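Local structure of homoprotocatechuate 2,3-dioxygenase (Brevibacterium fuscum, 4Z6M) at residues A[76-81]-A[127-132]. The protein catalyses the iron(II)-dependent opening of the aromatic ring of homoprotocatechuate with molecular oxygen, an extradiol cleavage that inserts both oxygen atoms. The protein carries 1 engineered substitution. Residues are numbered along the deposited sequence; the frame is centred on the assembly and turned at random.
Sequences AMAFRV and EFFFET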
ATOM      1  N   ALA A  76      -6.252  20.655  28.149  1.00  8.96           N
ATOM      2  CA  ALA A  76      -7.661  20.388  27.856  1.00  9.60           C
ATOM      3  C   ALA A  76      -7.777  19.352  26.768  1.00  9.79           C
ATOM      4  O   ALA A  76      -7.011  19.367  25.796  1.00 10.69           O
ATOM      5  CB  ALA A  76      -8.376  21.640  27.405  1.00 11.82           C
ATOM      6  N   MET A  77      -8.741  18.456  26.950  1.00  9.74           N
ATOM      7  CA  MET A  77      -9.174  17.557  25.887  1.00  9.69           C
ATOM      8  C   MET A  77     -10.577  17.946  25.498  1.00  9.11           C
ATOM      9  O   MET A  77     -11.467  18.005  26.341  1.00 10.15           O
ATOM     10  CB  MET A  77      -9.051  16.083  26.327  1.00 12.56           C
ATOM     11  CG  MET A  77      -9.572  15.752  27.682  1.00 13.30           C
ATOM     12  SD  MET A  77      -8.980  14.175  28.363  1.00 16.63           S
ATOM     13  CE  MET A  77      -8.997  13.187  27.031  1.00 13.03           C
ATOM     14  N   ALA A  78     -10.750  18.315  24.220  1.00  8.13           N
ATOM     15  CA  ALA A  78     -11.952  18.989  23.762  1.00  8.86           C
ATOM     16  C   ALA A  78     -12.765  18.092  22.866  1.00  8.20           C
ATOM     17  O   ALA A  78     -12.224  17.445  21.945  1.00  8.44           O
ATOM     18  CB  ALA A  78     -11.604  20.274  23.015  1.00  9.33           C
ATOM     19  N   PHE A  79     -14.077  18.106  23.109  1.00  9.04           N
ATOM     20  CA  PHE A  79     -15.062  17.417  22.295  1.00  8.70           C
ATOM     21  C   PHE A  79     -15.996  18.444  21.685  1.00  8.55           C
ATOM     22  O   PHE A  79     -16.428  19.375  22.362  1.00  9.81           O
ATOM     23  CB  PHE A  79     -15.882  16.470  23.164  1.00  9.45           C
ATOM     24  CG  PHE A  79     -15.058  15.420  23.844  1.00  9.23           C
ATOM     25  CD1 PHE A  79     -14.789  14.221  23.229  1.00  9.17           C
ATOM     26  CD2 PHE A  79     -14.526  15.637  25.108  1.00  9.94           C
ATOM     27  CE1 PHE A  79     -14.021  13.244  23.844  1.00 10.10           C
ATOM     28  CE2 PHE A  79     -13.751  14.661  25.747  1.00 11.34           C
ATOM     29  CZ  PHE A  79     -13.488  13.466  25.102  1.00 10.47           C
ATOM     30  N   ARG A  80     -16.271  18.293  20.389  1.00  7.85           N
ATOM     31  CA  ARG A  80     -17.275  19.128  19.747  1.00  7.82           C
ATOM     32  C   ARG A  80     -18.665  18.564  19.990  1.00  7.98           C
ATOM     33  O   ARG A  80     -18.863  17.346  19.948  1.00  9.03           O
ATOM     34  CB  ARG A  80     -16.991  19.293  18.265  1.00  8.05           C
ATOM     35  CG  ARG A  80     -17.701  20.490  17.665  1.00  9.11           C
ATOM     36  CD  ARG A  80     -17.365  20.755  16.215  1.00  8.57           C
ATOM     37  NE  ARG A  80     -17.932  22.020  15.818  1.00  9.45           N
ATOM     38  CZ  ARG A  80     -18.299  22.364  14.592  1.00  9.13           C
ATOM     39  NH1 ARG A  80     -18.139  21.553  13.559  1.00  9.52           N
ATOM     40  NH2 ARG A  80     -18.848  23.545  14.405  1.00  9.68           N
ATOM     41  N   VAL A  81     -19.601  19.456  20.277  1.00  8.33           N
ATOM     42  CA  VAL A  81     -21.000  19.113  20.477  1.00  8.66           C
ATOM     43  C   VAL A  81     -21.859  19.571  19.299  1.00  9.67           C
ATOM     44  O   VAL A  81     -21.414  20.362  18.456  1.00 10.38           O
ATOM     45  CB  VAL A  81     -21.540  19.664  21.808  1.00  9.51           C
ATOM     46  CG1 VAL A  81     -20.777  19.076  22.950  1.00 10.13           C
ATOM     47  CG2 VAL A  81     -21.506  21.187  21.865  1.00 10.29           C
ATOM     48  N   GLU A 127     -13.139  19.951  27.571  1.00  9.56           N
ATOM     49  CA  GLU A 127     -13.818  21.098  26.973  1.00  9.91           C
ATOM     50  C   GLU A 127     -14.953  20.619  26.064  1.00  9.02           C
ATOM     51  O   GLU A 127     -14.803  19.627  25.360  1.00  9.72           O
ATOM     52  CB  GLU A 127     -12.862  21.973  26.151  1.00 10.91           C
ATOM     53  CG  GLU A 127     -13.553  23.207  25.558  1.00 10.29           C
ATOM     54  CD  GLU A 127     -12.615  24.111  24.778  1.00 10.76           C
ATOM     55  OE1 GLU A 127     -11.889  24.936  25.416  1.00 12.38           O
ATOM     56  OE2 GLU A 127     -12.597  23.987  23.532  1.00 11.77           O
ATOM     57  N   PHE A 128     -16.058  21.350  26.080  1.00  8.84           N
ATOM     58  CA  PHE A 128     -17.156  21.185  25.145  1.00  9.72           C
ATOM     59  C   PHE A 128     -17.385  22.506  24.439  1.00  9.31           C
ATOM     60  O   PHE A 128     -17.472  23.570  25.074  1.00 11.20           O
ATOM     61  CB  PHE A 128     -18.412  20.767  25.884  1.00 10.82           C
ATOM     62  CG  PHE A 128     -18.245  19.485  26.635  1.00 10.77           C
ATOM     63  CD1 PHE A 128     -18.426  18.274  25.988  1.00 12.06           C
ATOM     64  CD2 PHE A 128     -17.797  19.485  27.950  1.00 11.80           C
ATOM     65  CE1 PHE A 128     -18.215  17.080  26.650  1.00 13.67           C
ATOM     66  CE2 PHE A 128     -17.589  18.293  28.622  1.00 13.29           C
ATOM     67  CZ  PHE A 128     -17.805  17.091  27.972  1.00 13.01           C
ATOM     68  N   PHE A 129     -17.486  22.436  23.119  1.00  9.26           N
ATOM     69  CA  PHE A 129     -17.711  23.639  22.300  1.00  9.36           C
ATOM     70  C   PHE A 129     -18.487  23.226  21.053  1.00  8.99           C
ATOM     71  O   PHE A 129     -18.400  22.058  20.634  1.00  8.91           O
ATOM     72  CB  PHE A 129     -16.386  24.300  21.904  1.00  9.81           C
ATOM     73  CG  PHE A 129     -15.630  23.530  20.852  1.00  9.16           C
ATOM     74  CD1 PHE A 129     -14.775  22.511  21.217  1.00  9.40           C
ATOM     75  CD2 PHE A 129     -15.858  23.766  19.494  1.00  9.82           C
ATOM     76  CE1 PHE A 129     -14.138  21.748  20.249  1.00  9.52           C
ATOM     77  CE2 PHE A 129     -15.210  23.011  18.526  1.00  9.90           C
ATOM     78  CZ  PHE A 129     -14.352  22.009  18.903  1.00  9.49           C
ATOM     79  N   PHE A 130     -19.220  24.179  20.474  1.00  9.39           N
ATOM     80  CA  PHE A 130     -19.750  24.053  19.113  1.00  9.55           C
ATOM     81  C   PHE A 130     -19.030  25.002  18.138  1.00 10.00           C
ATOM     82  O   PHE A 130     -18.504  24.561  17.103  1.00 10.13           O
ATOM     83  CB  PHE A 130     -21.255  24.312  19.059  1.00 10.84           C
ATOM     84  CG  PHE A 130     -21.767  24.396  17.661  1.00 12.22           C
ATOM     85  CD1 PHE A 130     -21.989  23.245  16.935  1.00 12.03           C
ATOM     86  CD2 PHE A 130     -21.916  25.629  17.040  1.00 14.23           C
ATOM     87  CE1 PHE A 130     -22.403  23.323  15.622  1.00 14.42           C
ATOM     88  CE2 PHE A 130     -22.346  25.717  15.740  1.00 15.82           C
ATOM     89  CZ  PHE A 130     -22.580  24.563  15.026  1.00 16.25           C
ATOM     90  N   GLU A 131     -18.985  26.297  18.467  1.00  9.98           N
ATOM     91  CA  GLU A 131     -18.453  27.306  17.549  1.00 10.78           C
ATOM     92  C   GLU A 131     -16.954  27.133  17.327  1.00 10.97           C
ATOM     93  O   GLU A 131     -16.182  27.036  18.265  1.00 11.04           O
ATOM     94  CB  GLU A 131     -18.697  28.730  18.087  1.00 12.55           C
ATOM     95  CG  GLU A 131     -20.157  29.102  18.344  1.00 15.82           C
ATOM     96  CD  GLU A 131     -20.372  30.449  19.034  1.00 21.47           C
ATOM     97  OE1 GLU A 131     -19.454  31.037  19.704  1.00 22.05           O
ATOM     98  OE2 GLU A 131     -21.528  30.917  18.894  1.00 29.79           O
ATOM     99  N   THR A 132     -16.556  27.119  16.051  1.00 10.17           N
ATOM    100  CA  THR A 132     -15.156  27.055  15.679  1.00 10.14           C
ATOM    101  C   THR A 132     -14.955  27.706  14.307  1.00 10.93           C
ATOM    102  O   THR A 132     -15.831  27.632  13.437  1.00 12.73           O
ATOM    103  CB  THR A 132     -14.604  25.606  15.715  1.00 11.72           C
ATOM    104  OG1 THR A 132     -13.217  25.599  15.324  1.00 11.50           O
ATOM    105  CG2 THR A 132     -15.387  24.686  14.818  1.00 11.90           C
TER
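Arg80 crosses the Phe129 ring at about a right angle and reaches Phe130 where strands 76-81 and 127-129 run side by side as parallel neighbours in the first of the two glyoxalase-fold sheets of this vicinal oxygen chelate enzyme. The backbones are joined by four hydrogen bonds, among them Phe79 N to Glu127 O at 2.8 Å, almost straight at 174°, whereas the bond from Phe129 N to Phe79 O is weak. On the face shared by Ala78, Arg80, Glu127 and Phe129, the Phe129 ring turns back over the neighbouring strand because its CG sits between its own backbone N and carbonyl carbon (chi1 73°). Arg80 CA packs over one face of that ring as a CH-pi contact, 4.3 Å from the ring centroid; Arg80 CG touches Phe129 CE2 at 3.6 Å, and Ala78 CB meets the ring at its edge.

Extended from CG to NE, the arginine carries its guanidinium past the end of strand 127-129. Thr132 CG2 sits over one face of this group, toward its rim, 3.5 Å above the plane. Arg80 NH2 lies over the rim of the Phe130 ring, and the guanidinium as a whole makes an off-centre cation-pi contact with it. Arg80 NH1 forms salt bridges with Asp277 and Asp279 of the second subunit, so the same side chain links the end of strand 73-81 to that subunit.

Phe128 lies with Phe79 on the other face, and Val81 CG1 comes to the edge of its ring, 3.9 Å from Phe128 CD1; helix 84-96 packs against both Val81 and Phe128. Where the chain leaves the strand, the side edge of the guanidinium donates twice to one oxygen: Arg80 NE and NH2 each lie 2.9 Å from Phe130 O, with NE in the carbonyl plane on a lone pair and NH2 tilted 31° from it.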